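Local coordinates for fatty acid amide hydrolase (Candida albicans, PDB 6KVR), which probably hydrolyses monocarboxylic and fatty acid amides to the carboxylate and ammonia, as an enzyme of the amidase signature family, at residues K166-N178 with Q203-F216. Sequence-based numbering, arbitrary orientation.
Sequences KITHGGYVSKIVN and QPQTLMHLDSANNF
His169 and Phe216 stack face to face at the centre of a buried loop-to-loop contact. The first loop follows strand 155-158, the second strand 199-201, its neighbour in the central amidase sheet. The ring centroids lie 3.9 Å apart with planes at 13°, and Phe216 CZ sits over the middle of the imidazole. His169 chi1 (54°) puts CG between the backbone N and the carbonyl carbon. This turns the ring edge to its own turn, where ND1 accepts Gly171 N in the ring plane at 2.9 Å. The bond fixes the imidazole's rotation. At the rim of Phe216, Ile176 CD1 approaches CE2 at 3.9 Å. Val173 CG2 packs against Phe216 CE1 at 3.8 Å.

Gly170 and Gly171 form the middle of a type I' turn. Gly171 CA lies 4.6 Å from Gln205 CA, the nearest such pair. Leu207, a predicted substrate-binding residue, sets CD2 3.3 Å from Gly170 O. Gln203 NE2 lies beside the same turn but bonds to Glu159, which also accepts Gly170 N and His169 N. The Tyr172 ring end lies against the Thr206 backbone, while its OH hydrogen-bonds Gln404.

No direct hydrogen bond joins the loops. One water donates to Gly171 O (3.0 Å) and accepts from Asn215 N (2.7 Å). Stacking, apolar packing and this bridge unite them. Glu159, next to the predicted charge-relay Lys158 at the strand end, takes bonds from both.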
# COMPACT_ATOMS: atom_id res chain seq x y z
N LYS A 166 -9.27 -27.82 9.31
CA LYS A 166 -8.74 -28.73 8.30
C LYS A 166 -7.26 -28.43 8.07
O LYS A 166 -6.81 -27.30 8.22
CB LYS A 166 -9.51 -28.62 7.00
CG LYS A 166 -10.75 -29.47 7.02
CD LYS A 166 -11.60 -29.25 5.80
CE LYS A 166 -12.79 -30.21 5.80
NZ LYS A 166 -13.90 -29.41 5.31
N ILE A 167 -6.52 -29.49 7.73
CA ILE A 167 -5.11 -29.33 7.39
C ILE A 167 -4.98 -28.24 6.36
O ILE A 167 -5.72 -28.20 5.37
CB ILE A 167 -4.53 -30.65 6.85
CG1 ILE A 167 -4.44 -31.71 7.94
CG2 ILE A 167 -3.14 -30.39 6.25
CD1 ILE A 167 -4.25 -33.13 7.34
N THR A 168 -4.02 -27.34 6.59
CA THR A 168 -3.66 -26.30 5.64
C THR A 168 -2.14 -26.30 5.54
O THR A 168 -1.45 -25.83 6.45
CB THR A 168 -4.19 -24.94 6.08
OG1 THR A 168 -5.60 -25.04 6.27
CG2 THR A 168 -3.89 -23.86 5.03
N HIS A 169 -1.62 -26.83 4.44
CA HIS A 169 -0.20 -27.05 4.33
C HIS A 169 0.48 -26.24 3.24
O HIS A 169 1.71 -26.14 3.25
CB HIS A 169 0.08 -28.55 4.11
CG HIS A 169 -0.66 -29.14 2.95
ND1 HIS A 169 -0.45 -28.72 1.65
CD2 HIS A 169 -1.62 -30.09 2.89
CE1 HIS A 169 -1.24 -29.40 0.84
NE2 HIS A 169 -1.96 -30.25 1.56
N GLY A 170 -0.28 -25.65 2.32
CA GLY A 170 0.31 -24.80 1.29
C GLY A 170 1.33 -25.50 0.42
O GLY A 170 2.24 -24.83 -0.10
N GLY A 171 1.22 -26.82 0.25
CA GLY A 171 2.18 -27.60 -0.49
C GLY A 171 3.42 -28.04 0.27
O GLY A 171 4.26 -28.74 -0.30
N TYR A 172 3.56 -27.67 1.55
CA TYR A 172 4.73 -28.02 2.35
C TYR A 172 4.38 -29.22 3.22
O TYR A 172 3.42 -29.17 4.00
CB TYR A 172 5.18 -26.85 3.23
CG TYR A 172 5.60 -25.61 2.47
CD1 TYR A 172 6.86 -25.52 1.87
CD2 TYR A 172 4.74 -24.53 2.35
CE1 TYR A 172 7.25 -24.38 1.19
CE2 TYR A 172 5.12 -23.39 1.65
CZ TYR A 172 6.38 -23.33 1.07
OH TYR A 172 6.75 -22.19 0.39
N VAL A 173 5.15 -30.31 3.08
CA VAL A 173 4.83 -31.50 3.87
C VAL A 173 4.99 -31.20 5.36
O VAL A 173 4.19 -31.65 6.19
CB VAL A 173 5.68 -32.70 3.42
CG1 VAL A 173 5.65 -33.81 4.48
CG2 VAL A 173 5.15 -33.21 2.08
N SER A 174 6.01 -30.40 5.71
CA SER A 174 6.20 -30.00 7.09
C SER A 174 4.95 -29.39 7.71
O SER A 174 4.78 -29.45 8.93
CB SER A 174 7.37 -29.01 7.20
OG SER A 174 7.00 -27.75 6.66
N LYS A 175 4.04 -28.84 6.91
CA LYS A 175 2.83 -28.20 7.42
C LYS A 175 1.61 -29.12 7.38
O LYS A 175 0.49 -28.66 7.63
CB LYS A 175 2.53 -26.92 6.64
CG LYS A 175 3.56 -25.83 6.85
CD LYS A 175 3.21 -25.08 8.13
CE LYS A 175 4.36 -24.33 8.73
NZ LYS A 175 3.80 -23.34 9.68
N ILE A 176 1.80 -30.41 7.09
CA ILE A 176 0.65 -31.32 7.07
C ILE A 176 0.02 -31.48 8.45
O ILE A 176 -1.09 -32.00 8.55
CB ILE A 176 1.06 -32.69 6.48
CG1 ILE A 176 -0.18 -33.50 6.09
CG2 ILE A 176 1.95 -33.45 7.45
CD1 ILE A 176 0.16 -34.87 5.51
N VAL A 177 0.70 -31.00 9.50
CA VAL A 177 0.17 -31.02 10.86
C VAL A 177 -0.39 -29.66 11.27
O VAL A 177 -0.70 -29.45 12.45
CB VAL A 177 1.25 -31.49 11.85
CG1 VAL A 177 1.69 -32.91 11.51
CG2 VAL A 177 2.44 -30.53 11.80
N ASN A 178 -0.54 -28.73 10.34
CA ASN A 178 -1.03 -27.40 10.64
C ASN A 178 -2.54 -27.35 10.41
O ASN A 178 -3.00 -27.42 9.26
CB ASN A 178 -0.30 -26.37 9.78
CG ASN A 178 -0.82 -24.96 10.01
OD1 ASN A 178 -0.78 -24.45 11.12
ND2 ASN A 178 -1.34 -24.33 8.95
N GLN A 203 -1.83 -27.35 -5.80
CA GLN A 203 -0.84 -26.29 -5.94
C GLN A 203 0.53 -26.95 -5.90
O GLN A 203 0.68 -28.02 -5.31
CB GLN A 203 -0.98 -25.26 -4.81
CG GLN A 203 -0.69 -25.88 -3.46
CD GLN A 203 -1.57 -25.36 -2.36
OE1 GLN A 203 -2.32 -24.39 -2.53
NE2 GLN A 203 -1.50 -26.01 -1.20
N PRO A 204 1.53 -26.36 -6.52
CA PRO A 204 2.88 -26.94 -6.47
C PRO A 204 3.54 -26.75 -5.11
O PRO A 204 3.22 -25.83 -4.35
CB PRO A 204 3.63 -26.17 -7.55
CG PRO A 204 2.91 -24.81 -7.55
CD PRO A 204 1.46 -25.19 -7.41
N GLN A 205 4.48 -27.65 -4.81
CA GLN A 205 5.46 -27.41 -3.76
C GLN A 205 6.18 -26.07 -3.98
O GLN A 205 6.65 -25.78 -5.08
CB GLN A 205 6.45 -28.57 -3.75
CG GLN A 205 7.67 -28.43 -2.86
CD GLN A 205 8.75 -29.43 -3.27
OE1 GLN A 205 9.45 -29.24 -4.27
NE2 GLN A 205 8.89 -30.49 -2.50
N THR A 206 6.25 -25.26 -2.91
CA THR A 206 6.80 -23.90 -2.77
C THR A 206 5.83 -22.83 -3.27
O THR A 206 6.06 -21.64 -3.00
CB THR A 206 8.16 -23.65 -3.46
OG1 THR A 206 8.00 -23.49 -4.88
CG2 THR A 206 9.17 -24.77 -3.18
N LEU A 207 4.76 -23.19 -3.99
CA LEU A 207 3.81 -22.23 -4.57
C LEU A 207 4.46 -21.32 -5.59
O LEU A 207 3.96 -20.24 -5.86
CB LEU A 207 3.14 -21.37 -3.49
CG LEU A 207 2.52 -22.12 -2.32
CD1 LEU A 207 1.79 -21.16 -1.37
CD2 LEU A 207 1.59 -23.20 -2.85
N MSE A 208 5.61 -21.70 -6.13
CA MSE A 208 6.33 -20.87 -7.09
C MSE A 208 6.65 -21.66 -8.36
O MSE A 208 7.79 -21.69 -8.83
CB MSE A 208 7.61 -20.31 -6.45
CG MSE A 208 7.37 -19.38 -5.26
SE MSE A 208 6.52 -17.72 -5.96
CE MSE A 208 8.20 -16.87 -6.65
N HIS A 209 5.62 -22.33 -8.89
CA HIS A 209 5.64 -22.88 -10.24
C HIS A 209 4.44 -22.35 -11.01
O HIS A 209 3.35 -22.19 -10.45
CB HIS A 209 5.53 -24.44 -10.31
CG HIS A 209 6.41 -25.21 -9.38
ND1 HIS A 209 6.53 -26.59 -9.46
CD2 HIS A 209 7.20 -24.82 -8.34
CE1 HIS A 209 7.36 -27.01 -8.52
NE2 HIS A 209 7.77 -25.97 -7.83
N LEU A 210 4.62 -22.15 -12.30
CA LEU A 210 3.45 -22.06 -13.18
C LEU A 210 2.98 -23.45 -13.60
O LEU A 210 2.63 -23.69 -14.76
CB LEU A 210 3.75 -21.17 -14.38
CG LEU A 210 4.01 -19.69 -14.06
CD1 LEU A 210 3.98 -18.82 -15.32
CD2 LEU A 210 3.05 -19.13 -13.00
N ASP A 211 2.94 -24.37 -12.64
CA ASP A 211 2.68 -25.80 -12.79
C ASP A 211 2.30 -26.33 -11.41
O ASP A 211 2.19 -25.56 -10.46
CB ASP A 211 3.91 -26.51 -13.37
CG ASP A 211 3.61 -27.91 -13.84
OD1 ASP A 211 4.54 -28.76 -13.81
OD2 ASP A 211 2.44 -28.17 -14.24
N SER A 212 2.19 -27.67 -11.27
CA SER A 212 1.52 -28.25 -10.11
C SER A 212 2.32 -29.27 -9.29
O SER A 212 1.82 -29.70 -8.23
CB SER A 212 0.20 -28.90 -10.53
OG SER A 212 0.33 -29.60 -11.76
N ALA A 213 3.52 -29.69 -9.71
CA ALA A 213 4.15 -30.84 -9.06
C ALA A 213 4.28 -30.63 -7.56
O ALA A 213 4.79 -29.60 -7.11
CB ALA A 213 5.54 -31.12 -9.66
N ASN A 214 3.78 -31.60 -6.79
CA ASN A 214 3.92 -31.59 -5.34
C ASN A 214 4.01 -33.03 -4.85
O ASN A 214 3.69 -33.98 -5.57
CB ASN A 214 2.74 -30.87 -4.68
CG ASN A 214 1.44 -31.64 -4.84
OD1 ASN A 214 1.16 -32.56 -4.06
ND2 ASN A 214 0.64 -31.27 -5.83
N ASN A 215 4.45 -33.19 -3.60
CA ASN A 215 4.68 -34.51 -3.02
C ASN A 215 3.43 -35.12 -2.41
O ASN A 215 3.52 -36.22 -1.85
CB ASN A 215 5.77 -34.43 -1.95
CG ASN A 215 7.16 -34.46 -2.57
OD1 ASN A 215 7.44 -35.27 -3.45
ND2 ASN A 215 8.03 -33.56 -2.12
N PHE A 216 2.27 -34.46 -2.47
CA PHE A 216 1.05 -35.06 -1.93
C PHE A 216 0.31 -35.84 -3.02
O PHE A 216 0.07 -37.04 -2.88
CB PHE A 216 0.11 -34.00 -1.35
CG PHE A 216 0.64 -33.27 -0.14
CD1 PHE A 216 1.52 -32.21 -0.28
CD2 PHE A 216 0.16 -33.58 1.13
CE1 PHE A 216 1.97 -31.50 0.85
CE2 PHE A 216 0.60 -32.87 2.24
CZ PHE A 216 1.50 -31.83 2.10
O HOH W 1 5.02 -31.09 -1.92